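Local coordinates for protein coronin (Toxoplasma gondii, PDB 4OZU) that probably binds actin filaments and contributes to parasite invasion and egress, the part present here being its WD40 beta-propeller domain, at residues A[137-142]-A[178-183]; A[184-189]-A[196-201]; A[144-149]-A[156-161]. All coordinates share one frame; numbering follows the deposited sequence.

Contact 1. Residues A[137-142]-A[178-183]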
loop_
_atom_site.group_PDB
_atom_site.type_symbol
_atom_site.label_atom_id
_atom_site.label_comp_id
_atom_site.label_asym_id
_atom_site.label_seq_id
_atom_site.Cartn_x
_atom_site.Cartn_y
_atom_site.Cartn_z
ATOM N N GLU A 137 -2.671 0.137 -8.541
ATOM C CA GLU A 137 -3.073 0.992 -7.428
ATOM C C GLU A 137 -4.345 1.777 -7.731
ATOM O O GLU A 137 -4.444 2.482 -8.744
ATOM C CB GLU A 137 -1.946 1.964 -7.078
ATOM C CG GLU A 137 -0.717 1.304 -6.460
ATOM C CD GLU A 137 -0.843 1.060 -4.965
ATOM O OE1 GLU A 137 -1.759 1.623 -4.329
ATOM O OE2 GLU A 137 -0.011 0.302 -4.423
ATOM N N TRP A 138 -5.305 1.663 -6.824
ATOM C CA TRP A 138 -6.574 2.357 -6.949
ATOM C C TRP A 138 -6.471 3.799 -6.489
ATOM O O TRP A 138 -5.862 4.089 -5.457
ATOM C CB TRP A 138 -7.646 1.671 -6.108
ATOM C CG TRP A 138 -7.969 0.269 -6.475
ATOM C CD1 TRP A 138 -7.478 -0.868 -5.899
ATOM C CD2 TRP A 138 -8.907 -0.154 -7.466
ATOM N NE1 TRP A 138 -8.046 -1.978 -6.485
ATOM C CE2 TRP A 138 -8.924 -1.565 -7.449
ATOM C CE3 TRP A 138 -9.733 0.522 -8.369
ATOM C CZ2 TRP A 138 -9.735 -2.308 -8.298
ATOM C CZ3 TRP A 138 -10.530 -0.222 -9.222
ATOM C CH2 TRP A 138 -10.526 -1.621 -9.179
ATOM N N ASN A 139 -7.113 4.687 -7.236
ATOM C CA ASN A 139 -7.270 6.064 -6.813
ATOM C C ASN A 139 -8.039 6.106 -5.492
ATOM O O ASN A 139 -9.088 5.479 -5.374
ATOM C CB ASN A 139 -7.998 6.862 -7.892
ATOM C CG ASN A 139 -7.968 8.349 -7.629
ATOM O OD1 ASN A 139 -8.491 8.827 -6.616
ATOM N ND2 ASN A 139 -7.350 9.091 -8.537
ATOM N N PRO A 140 -7.520 6.837 -4.495
ATOM C CA PRO A 140 -8.159 6.845 -3.171
ATOM C C PRO A 140 -9.400 7.724 -3.087
ATOM O O PRO A 140 -10.093 7.659 -2.078
ATOM C CB PRO A 140 -7.058 7.395 -2.261
ATOM C CG PRO A 140 -6.264 8.282 -3.149
ATOM C CD PRO A 140 -6.260 7.608 -4.495
ATOM N N ALA A 141 -9.681 8.518 -4.118
ATOM C CA ALA A 141 -10.817 9.438 -4.080
ATOM C C ALA A 141 -11.855 9.151 -5.154
ATOM O O ALA A 141 -13.016 9.535 -5.011
ATOM C CB ALA A 141 -10.331 10.862 -4.210
ATOM N N VAL A 142 -11.437 8.485 -6.222
ATOM C CA VAL A 142 -12.274 8.333 -7.404
ATOM C C VAL A 142 -12.550 6.880 -7.698
ATOM O O VAL A 142 -11.635 6.073 -7.847
ATOM C CB VAL A 142 -11.617 8.965 -8.642
ATOM C CG1 VAL A 142 -12.588 8.968 -9.834
ATOM C CG2 VAL A 142 -11.140 10.368 -8.328
ATOM N N ALA A 178 4.730 2.891 -7.559
ATOM C CA ALA A 178 3.780 3.870 -8.065
ATOM C C ALA A 178 2.679 4.031 -7.030
ATOM O O ALA A 178 2.084 3.047 -6.606
ATOM C CB ALA A 178 3.214 3.444 -9.408
ATOM N N LYS A 179 2.440 5.267 -6.601
ATOM C CA LYS A 179 1.482 5.546 -5.540
ATOM C C LYS A 179 0.695 6.820 -5.839
ATOM O O LYS A 179 1.226 7.757 -6.422
ATOM C CB LYS A 179 2.191 5.692 -4.187
ATOM C CG LYS A 179 2.869 4.435 -3.675
ATOM C CD LYS A 179 1.863 3.456 -3.093
ATOM C CE LYS A 179 2.532 2.148 -2.712
ATOM N NZ LYS A 179 1.552 1.155 -2.198
ATOM N N TRP A 180 -0.567 6.834 -5.426
ATOM C CA TRP A 180 -1.442 7.995 -5.586
ATOM C C TRP A 180 -1.375 8.978 -4.412
ATOM O O TRP A 180 -1.332 8.577 -3.244
ATOM C CB TRP A 180 -2.899 7.563 -5.697
ATOM C CG TRP A 180 -3.320 6.884 -6.933
ATOM C CD1 TRP A 180 -3.471 5.539 -7.129
ATOM C CD2 TRP A 180 -3.723 7.517 -8.142
ATOM N NE1 TRP A 180 -3.925 5.300 -8.405
ATOM C CE2 TRP A 180 -4.090 6.502 -9.046
ATOM C CE3 TRP A 180 -3.799 8.848 -8.556
ATOM C CZ2 TRP A 180 -4.528 6.783 -10.335
ATOM C CZ3 TRP A 180 -4.230 9.122 -9.830
ATOM C CH2 TRP A 180 -4.593 8.096 -10.707
ATOM N N SER A 181 -1.426 10.265 -4.734
ATOM C CA SER A 181 -1.697 11.301 -3.741
ATOM C C SER A 181 -3.047 11.071 -3.074
ATOM O O SER A 181 -3.984 10.613 -3.714
ATOM C CB SER A 181 -1.682 12.678 -4.405
ATOM O OG SER A 181 -2.187 13.672 -3.530
ATOM N N TRP A 182 -3.162 11.420 -1.794
ATOM C CA TRP A 182 -4.449 11.341 -1.119
ATOM C C TRP A 182 -5.457 12.352 -1.660
ATOM O O TRP A 182 -6.654 12.251 -1.398
ATOM C CB TRP A 182 -4.258 11.522 0.383
ATOM C CG TRP A 182 -3.701 10.287 0.978
ATOM C CD1 TRP A 182 -2.389 10.017 1.231
ATOM C CD2 TRP A 182 -4.434 9.113 1.350
ATOM N NE1 TRP A 182 -2.261 8.751 1.751
ATOM C CE2 TRP A 182 -3.502 8.175 1.831
ATOM C CE3 TRP A 182 -5.789 8.764 1.321
ATOM C CZ2 TRP A 182 -3.880 6.918 2.295
ATOM C CZ3 TRP A 182 -6.162 7.510 1.779
ATOM C CH2 TRP A 182 -5.212 6.605 2.254
ATOM N N LYS A 183 -4.968 13.318 -2.429
ATOM C CA LYS A 183 -5.830 14.255 -3.138
ATOM C C LYS A 183 -6.451 13.593 -4.368
ATOM O O LYS A 183 -7.461 14.055 -4.888
ATOM C CB LYS A 183 -5.019 15.483 -3.548
ATOM C CG LYS A 183 -5.809 16.583 -4.221
ATOM C CD LYS A 183 -4.975 17.855 -4.316
ATOM C CE LYS A 183 -5.679 18.940 -5.122
ATOM N NZ LYS A 183 -4.870 20.187 -5.187
HETATM O O HOH W 1 -1.649 4.529 -4.210
#
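Two neighbouring blades of the WD40 beta-propeller meet where their innermost strands, 133-138 and 175-180, run out into loops, and the indole of Trp-180 lies against Glu-137, Asn-139 and Pro-140. Its NE1 gives a hydrogen bond to Glu-137 O (2.9 Å); the oxygen lies nearly in the ring plane, whereas the donor stands 63° out of the carbonyl plane. Over one ring face comes Asn-139, its CA 3.8 Å from the centroid of the five-membered ring in a CH-pi contact. With CG anti to the backbone N (chi1 -169°), the amide reaches on across the six-membered ring, ND2 3.4 Å from Trp-180 CZ3 and bonded to Gly-184 O. OD1 of the same amide accepts from Ala-141 N, an Asx turn, and from Val-142 N, which extends it to an Asx motif; two bonds grip this one oxygen and hold the amide. Pro-140 CD packs on Trp-180 CB (3.6 Å), and its CB meets Trp-182 CE3. At the strand side, Lys-179 NZ forms a salt bridge with Glu-137 OE2 (2.8 Å), arriving from above the carboxylate plane. A water donates to Glu-137 OE1 (2.9 Å) and accepts from Trp-180 N (2.8 Å). OE2 is thus tied to the next blade directly and OE1 through a water, while the NE1 bond at its edge and Asn-139 over one face fix the indole's rotation.

Contact 2. Residues A[184-189]-A[196-201]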
loop_
_atom_site.group_PDB
_atom_site.type_symbol
_atom_site.label_atom_id
_atom_site.label_comp_id
_atom_site.label_asym_id
_atom_site.label_seq_id
_atom_site.Cartn_x
_atom_site.Cartn_y
_atom_site.Cartn_z
ATOM N N GLY A 184 -5.818 12.522 -4.836
ATOM C CA GLY A 184 -6.318 11.760 -5.966
ATOM C C GLY A 184 -5.981 12.336 -7.332
ATOM O O GLY A 184 -6.465 11.839 -8.350
ATOM N N ASP A 185 -5.148 13.374 -7.375
ATOM C CA ASP A 185 -4.902 14.064 -8.642
ATOM C C ASP A 185 -3.576 13.663 -9.282
ATOM O O ASP A 185 -3.461 13.640 -10.507
ATOM C CB ASP A 185 -4.956 15.583 -8.447
ATOM C CG ASP A 185 -3.943 16.099 -7.448
ATOM O OD1 ASP A 185 -3.449 15.317 -6.604
ATOM O OD2 ASP A 185 -3.666 17.322 -7.504
ATOM N N LEU A 186 -2.592 13.331 -8.457
ATOM C CA LEU A 186 -1.244 13.045 -8.928
ATOM C C LEU A 186 -0.787 11.657 -8.511
ATOM O O LEU A 186 -1.222 11.122 -7.487
ATOM C CB LEU A 186 -0.262 14.089 -8.398
ATOM C CG LEU A 186 -0.525 15.535 -8.827
ATOM C CD1 LEU A 186 0.447 16.498 -8.142
ATOM C CD2 LEU A 186 -0.443 15.680 -10.343
ATOM N N LEU A 187 0.089 11.087 -9.335
ATOM C CA LEU A 187 0.745 9.829 -9.045
ATOM C C LEU A 187 2.233 10.108 -8.905
ATOM O O LEU A 187 2.768 10.984 -9.592
ATOM C CB LEU A 187 0.481 8.816 -10.153
ATOM C CG LEU A 187 0.983 7.396 -9.906
ATOM C CD1 LEU A 187 -0.157 6.487 -9.490
ATOM C CD2 LEU A 187 1.661 6.890 -11.151
ATOM N N ALA A 188 2.880 9.410 -7.983
ATOM C CA ALA A 188 4.332 9.449 -7.869
ATOM C C ALA A 188 4.864 8.064 -8.148
ATOM O O ALA A 188 4.255 7.061 -7.754
ATOM C CB ALA A 188 4.768 9.932 -6.506
ATOM N N CYS A 189 5.989 8.001 -8.847
ATOM C CA CYS A 189 6.621 6.720 -9.124
ATOM C C CYS A 189 8.133 6.842 -9.088
ATOM O O CYS A 189 8.683 7.918 -9.300
ATOM C CB CYS A 189 6.171 6.170 -10.477
ATOM S SG CYS A 189 6.508 7.250 -11.885
ATOM N N LEU A 196 12.608 10.023 -9.031
ATOM C CA LEU A 196 11.249 10.124 -8.533
ATOM C C LEU A 196 10.484 11.017 -9.498
ATOM O O LEU A 196 10.887 12.156 -9.731
ATOM C CB LEU A 196 11.225 10.702 -7.119
ATOM C CG LEU A 196 9.843 11.033 -6.548
ATOM C CD1 LEU A 196 9.051 9.767 -6.258
ATOM C CD2 LEU A 196 9.992 11.873 -5.306
ATOM N N ASN A 197 9.392 10.497 -10.052
ATOM C CA ASN A 197 8.619 11.207 -11.060
ATOM C C ASN A 197 7.202 11.452 -10.589
ATOM O O ASN A 197 6.578 10.573 -9.990
ATOM C CB ASN A 197 8.592 10.421 -12.376
ATOM C CG ASN A 197 9.959 9.902 -12.777
ATOM O OD1 ASN A 197 10.820 10.662 -13.223
ATOM N ND2 ASN A 197 10.162 8.596 -12.626
ATOM N N ILE A 198 6.708 12.655 -10.861
ATOM C CA ILE A 198 5.336 13.024 -10.545
ATOM C C ILE A 198 4.533 13.113 -11.839
ATOM O O ILE A 198 4.952 13.772 -12.795
ATOM C CB ILE A 198 5.255 14.371 -9.805
ATOM C CG1 ILE A 198 6.272 14.433 -8.660
ATOM C CG2 ILE A 198 3.841 14.596 -9.303
ATOM C CD1 ILE A 198 6.102 13.352 -7.610
ATOM N N VAL A 199 3.369 12.467 -11.847
ATOM C CA VAL A 199 2.554 12.331 -13.055
ATOM C C VAL A 199 1.148 12.853 -12.838
ATOM O O VAL A 199 0.504 12.498 -11.849
ATOM C CB VAL A 199 2.455 10.864 -13.502
ATOM C CG1 VAL A 199 1.643 10.748 -14.785
ATOM C CG2 VAL A 199 3.851 10.274 -13.695
ATOM N N ASP A 200 0.690 13.689 -13.772
ATOM C CA ASP A 200 -0.692 14.160 -13.809
ATOM C C ASP A 200 -1.447 13.383 -14.890
ATOM O O ASP A 200 -1.274 13.647 -16.081
ATOM C CB ASP A 200 -0.736 15.665 -14.081
ATOM C CG ASP A 200 -2.150 16.246 -14.013
ATOM O OD1 ASP A 200 -3.125 15.537 -14.341
ATOM O OD2 ASP A 200 -2.276 17.431 -13.637
ATOM N N PRO A 201 -2.282 12.413 -14.486
ATOM C CA PRO A 201 -2.937 11.585 -15.510
ATOM C C PRO A 201 -3.980 12.320 -16.347
ATOM O O PRO A 201 -4.135 12.009 -17.523
ATOM C CB PRO A 201 -3.599 10.478 -14.695
ATOM C CG PRO A 201 -3.764 11.054 -13.317
ATOM C CD PRO A 201 -2.591 11.957 -13.120
HETATM O O HOH W 2 -4.776 14.403 -12.791
#
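Leu-187, Cys-189, Asn-197 and Val-199 cover one face of the two-stranded ribbon, Ala-188 and Ile-198 the other. This is the beta hairpin of strands 187-191 and 195-200, the two middle strands of a four-stranded propeller blade; along its outer edges, backbone bonds tie Ala-188 to Lys-179 and Leu-196 to Val-210. Leu-187 with Val-199 and Cys-189 with Asn-197 are antiparallel hydrogen-bonded pairs, for example Leu-187 N to Val-199 O at 2.9 Å and Asn-197 N to Cys-189 O at 2.8 Å. Between them Ala-188 and Ile-198 form a non-hydrogen-bonded pair. The Ile-198 chain bends at chi2 (-59°), bringing CD1 to 3.8 Å from Ala-188 CB. On the opposite face Cys-189 SG sits in the crowded position between its backbone N and carbonyl carbon (chi1 58°) and touches Asn-197 CB at 3.8 Å. The Asn-197 amide turns its OD1 to Ser-209 OG on the next strand. Leu-187, Val-199 and Pro-201 also rest on Phe-157, so this face packs on the preceding blade, while Ala-188 on the other face meets Cys-221 and Trp-223 of the following one. Just ahead of strand 187-191, Leu-186 spreads its two methyls: CD1 lies 4.1 Å from Ile-198 CG2, and CD2 lies 3.7 Å from Asp-200 CB. A water donates to Asp-185 O; its approach to Asp-200 OD1 is unusually short, so its exact place is doubtful, and that OD1 also accepts from Ala-203 N. Beside the water, Pro-201 CD presses against Asp-185 O at 3.2 Å.

Contact 3. Residues A[144-149]-A[156-161]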
loop_
_atom_site.group_PDB
_atom_site.type_symbol
_atom_site.label_atom_id
_atom_site.label_comp_id
_atom_site.label_asym_id
_atom_site.label_seq_id
_atom_site.Cartn_x
_atom_site.Cartn_y
_atom_site.Cartn_z
ATOM N N GLY A 144 -13.343 3.676 -9.777
ATOM C CA GLY A 144 -13.094 3.165 -11.109
ATOM C C GLY A 144 -11.781 3.557 -11.743
ATOM O O GLY A 144 -11.509 3.148 -12.870
ATOM N N ILE A 145 -10.973 4.350 -11.045
ATOM C CA ILE A 145 -9.694 4.802 -11.594
ATOM C C ILE A 145 -8.538 4.024 -10.969
ATOM O O ILE A 145 -8.410 3.950 -9.752
ATOM C CB ILE A 145 -9.478 6.318 -11.369
ATOM C CG1 ILE A 145 -10.607 7.128 -12.017
ATOM C CG2 ILE A 145 -8.121 6.761 -11.903
ATOM C CD1 ILE A 145 -10.771 6.909 -13.517
ATOM N N LEU A 146 -7.692 3.460 -11.820
ATOM C CA LEU A 146 -6.568 2.649 -11.384
ATOM C C LEU A 146 -5.318 2.987 -12.183
ATOM O O LEU A 146 -5.408 3.297 -13.374
ATOM C CB LEU A 146 -6.926 1.160 -11.533
ATOM C CG LEU A 146 -5.840 0.115 -11.280
ATOM C CD1 LEU A 146 -6.433 -1.085 -10.554
ATOM C CD2 LEU A 146 -5.203 -0.325 -12.583
ATOM N N ALA A 147 -4.157 2.937 -11.531
ATOM C CA ALA A 147 -2.876 3.094 -12.223
ATOM C C ALA A 147 -2.075 1.800 -12.181
ATOM O O ALA A 147 -2.002 1.149 -11.143
ATOM C CB ALA A 147 -2.068 4.226 -11.608
ATOM N N SER A 148 -1.468 1.435 -13.308
ATOM C CA SER A 148 -0.631 0.239 -13.346
ATOM C C SER A 148 0.744 0.584 -13.897
ATOM O O SER A 148 0.867 1.268 -14.912
ATOM C CB SER A 148 -1.278 -0.866 -14.179
ATOM O OG SER A 148 -1.016 -0.690 -15.557
ATOM N N GLY A 149 1.773 0.114 -13.200
ATOM C CA GLY A 149 3.151 0.340 -13.590
ATOM C C GLY A 149 3.754 -0.909 -14.202
ATOM O O GLY A 149 3.622 -2.018 -13.673
ATOM N N ALA A 156 0.266 3.184 -16.829
ATOM C CA ALA A 156 -0.992 3.182 -17.559
ATOM C C ALA A 156 -2.138 3.505 -16.624
ATOM O O ALA A 156 -2.270 2.889 -15.568
ATOM C CB ALA A 156 -1.225 1.830 -18.224
ATOM N N PHE A 157 -2.968 4.464 -17.018
ATOM C CA PHE A 157 -4.124 4.846 -16.219
ATOM C C PHE A 157 -5.402 4.304 -16.840
ATOM O O PHE A 157 -5.653 4.471 -18.036
ATOM C CB PHE A 157 -4.192 6.360 -16.075
ATOM C CG PHE A 157 -3.029 6.935 -15.330
ATOM C CD1 PHE A 157 -3.028 6.980 -13.949
ATOM C CD2 PHE A 157 -1.927 7.409 -16.006
ATOM C CE1 PHE A 157 -1.949 7.503 -13.265
ATOM C CE2 PHE A 157 -0.847 7.928 -15.321
ATOM C CZ PHE A 157 -0.860 7.984 -13.958
ATOM N N TRP A 158 -6.207 3.655 -16.005
ATOM C CA TRP A 158 -7.368 2.907 -16.459
ATOM C C TRP A 158 -8.657 3.413 -15.841
ATOM O O TRP A 158 -8.714 3.643 -14.637
ATOM C CB TRP A 158 -7.214 1.429 -16.103
ATOM C CG TRP A 158 -6.250 0.676 -16.946
ATOM C CD1 TRP A 158 -4.929 0.440 -16.684
ATOM C CD2 TRP A 158 -6.531 0.039 -18.195
ATOM N NE1 TRP A 158 -4.374 -0.307 -17.694
ATOM C CE2 TRP A 158 -5.336 -0.562 -18.636
ATOM C CE3 TRP A 158 -7.678 -0.077 -18.988
ATOM C CZ2 TRP A 158 -5.258 -1.270 -19.831
ATOM C CZ3 TRP A 158 -7.597 -0.781 -20.167
ATOM C CH2 TRP A 158 -6.398 -1.365 -20.579
ATOM N N ASN A 159 -9.685 3.567 -16.667
ATOM C CA ASN A 159 -11.062 3.662 -16.194
ATOM C C ASN A 159 -11.661 2.261 -16.268
ATOM O O ASN A 159 -12.069 1.811 -17.338
ATOM C CB ASN A 159 -11.863 4.656 -17.043
ATOM C CG ASN A 159 -13.302 4.823 -16.572
ATOM O OD1 ASN A 159 -13.803 4.061 -15.742
ATOM N ND2 ASN A 159 -13.977 5.831 -17.115
ATOM N N VAL A 160 -11.698 1.556 -15.145
ATOM C CA VAL A 160 -12.066 0.142 -15.176
ATOM C C VAL A 160 -13.513 -0.048 -15.621
ATOM O O VAL A 160 -13.840 -1.060 -16.233
ATOM C CB VAL A 160 -11.865 -0.546 -13.797
ATOM C CG1 VAL A 160 -10.421 -0.402 -13.340
ATOM C CG2 VAL A 160 -12.803 0.026 -12.759
ATOM N N GLU A 161 -14.366 0.928 -15.322
ATOM C CA GLU A 161 -15.777 0.867 -15.704
ATOM C C GLU A 161 -15.933 0.748 -17.215
ATOM O O GLU A 161 -16.758 -0.020 -17.707
ATOM C CB GLU A 161 -16.527 2.107 -15.215
ATOM C CG GLU A 161 -16.468 2.334 -13.719
ATOM C CD GLU A 161 -17.137 3.630 -13.311
ATOM O OE1 GLU A 161 -16.452 4.489 -12.721
ATOM O OE2 GLU A 161 -18.346 3.792 -13.584
HETATM O O HOH W 3 -1.795 -1.895 -18.120
#
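Ala-156 pairs with Ser-148, each backbone N bonded to the other's O at 2.8 Å, and its methyl CB lies 3.7 Å from Ser-148 OG. Next, on the other face of the ribbon, Phe-157 sits across from Ala-147 in a non-hydrogen-bonded pair; Ala-147 CB meets the ring obliquely, 3.7 Å from CE1, and Phe-166 of the adjoining strand touches the same ring. Trp-158 returns to the side of Ala-156. Its N gives a bond to Leu-146 O (2.8 Å), its O takes one from Leu-146 N, and its indole crosses Leu-146, CD2 of the leucine standing 4.2 Å from CD1. At the ring edge, in plane, a water accepts from Trp-158 NE1 (3.1 Å) and is also hydrogen-bonded to Ser-148 OG at 2.9 Å. OG lies between the serine's backbone N and carbonyl carbon (chi1 83°), which brings it to the indole edge, and the water bridges two polar groups that stand too far apart to bond directly. Asn-159 follows opposite Ile-145, whose CD1 lies near its CB. The strand pairing closes with Val-160 N donating to Gly-144 O (2.8 Å), while CG1 of that valine packs on Leu-146 CB. Glu-161 is exposed, its N only weakly bonded to Asn-159 OD1. Strands 145-150 and 154-159 thus make the central antiparallel hairpin of a four-stranded WD40 blade; Trp-158 and Asn-159 probably stand where the repeat's name-giving Trp-Asp pair is found.

The contacts belong to two successive blades of one beta-propeller. Contact 3 is the middle hairpin of the blade that runs from strand 133-138 to strand 164-170, contact 2 that of the blade from strand 175-180 to strand 205-211, and contact 1 joins the ends of their innermost strands and the loops that follow. Along the chain, contact 3 falls between the two segments of contact 1, and contact 2 follows. Centres lie about 9 Å (1 and 2), 10 Å (1 and 3) and 13 Å (2 and 3) apart. Probable backbone bonds Glu-137 O to Ala-147 N and Lys-179 N to Ala-188 O connect contact 1 to each hairpin. Successive blades are thus joined both at their inner strands and through their middle hairpins, as in WD40 propellers.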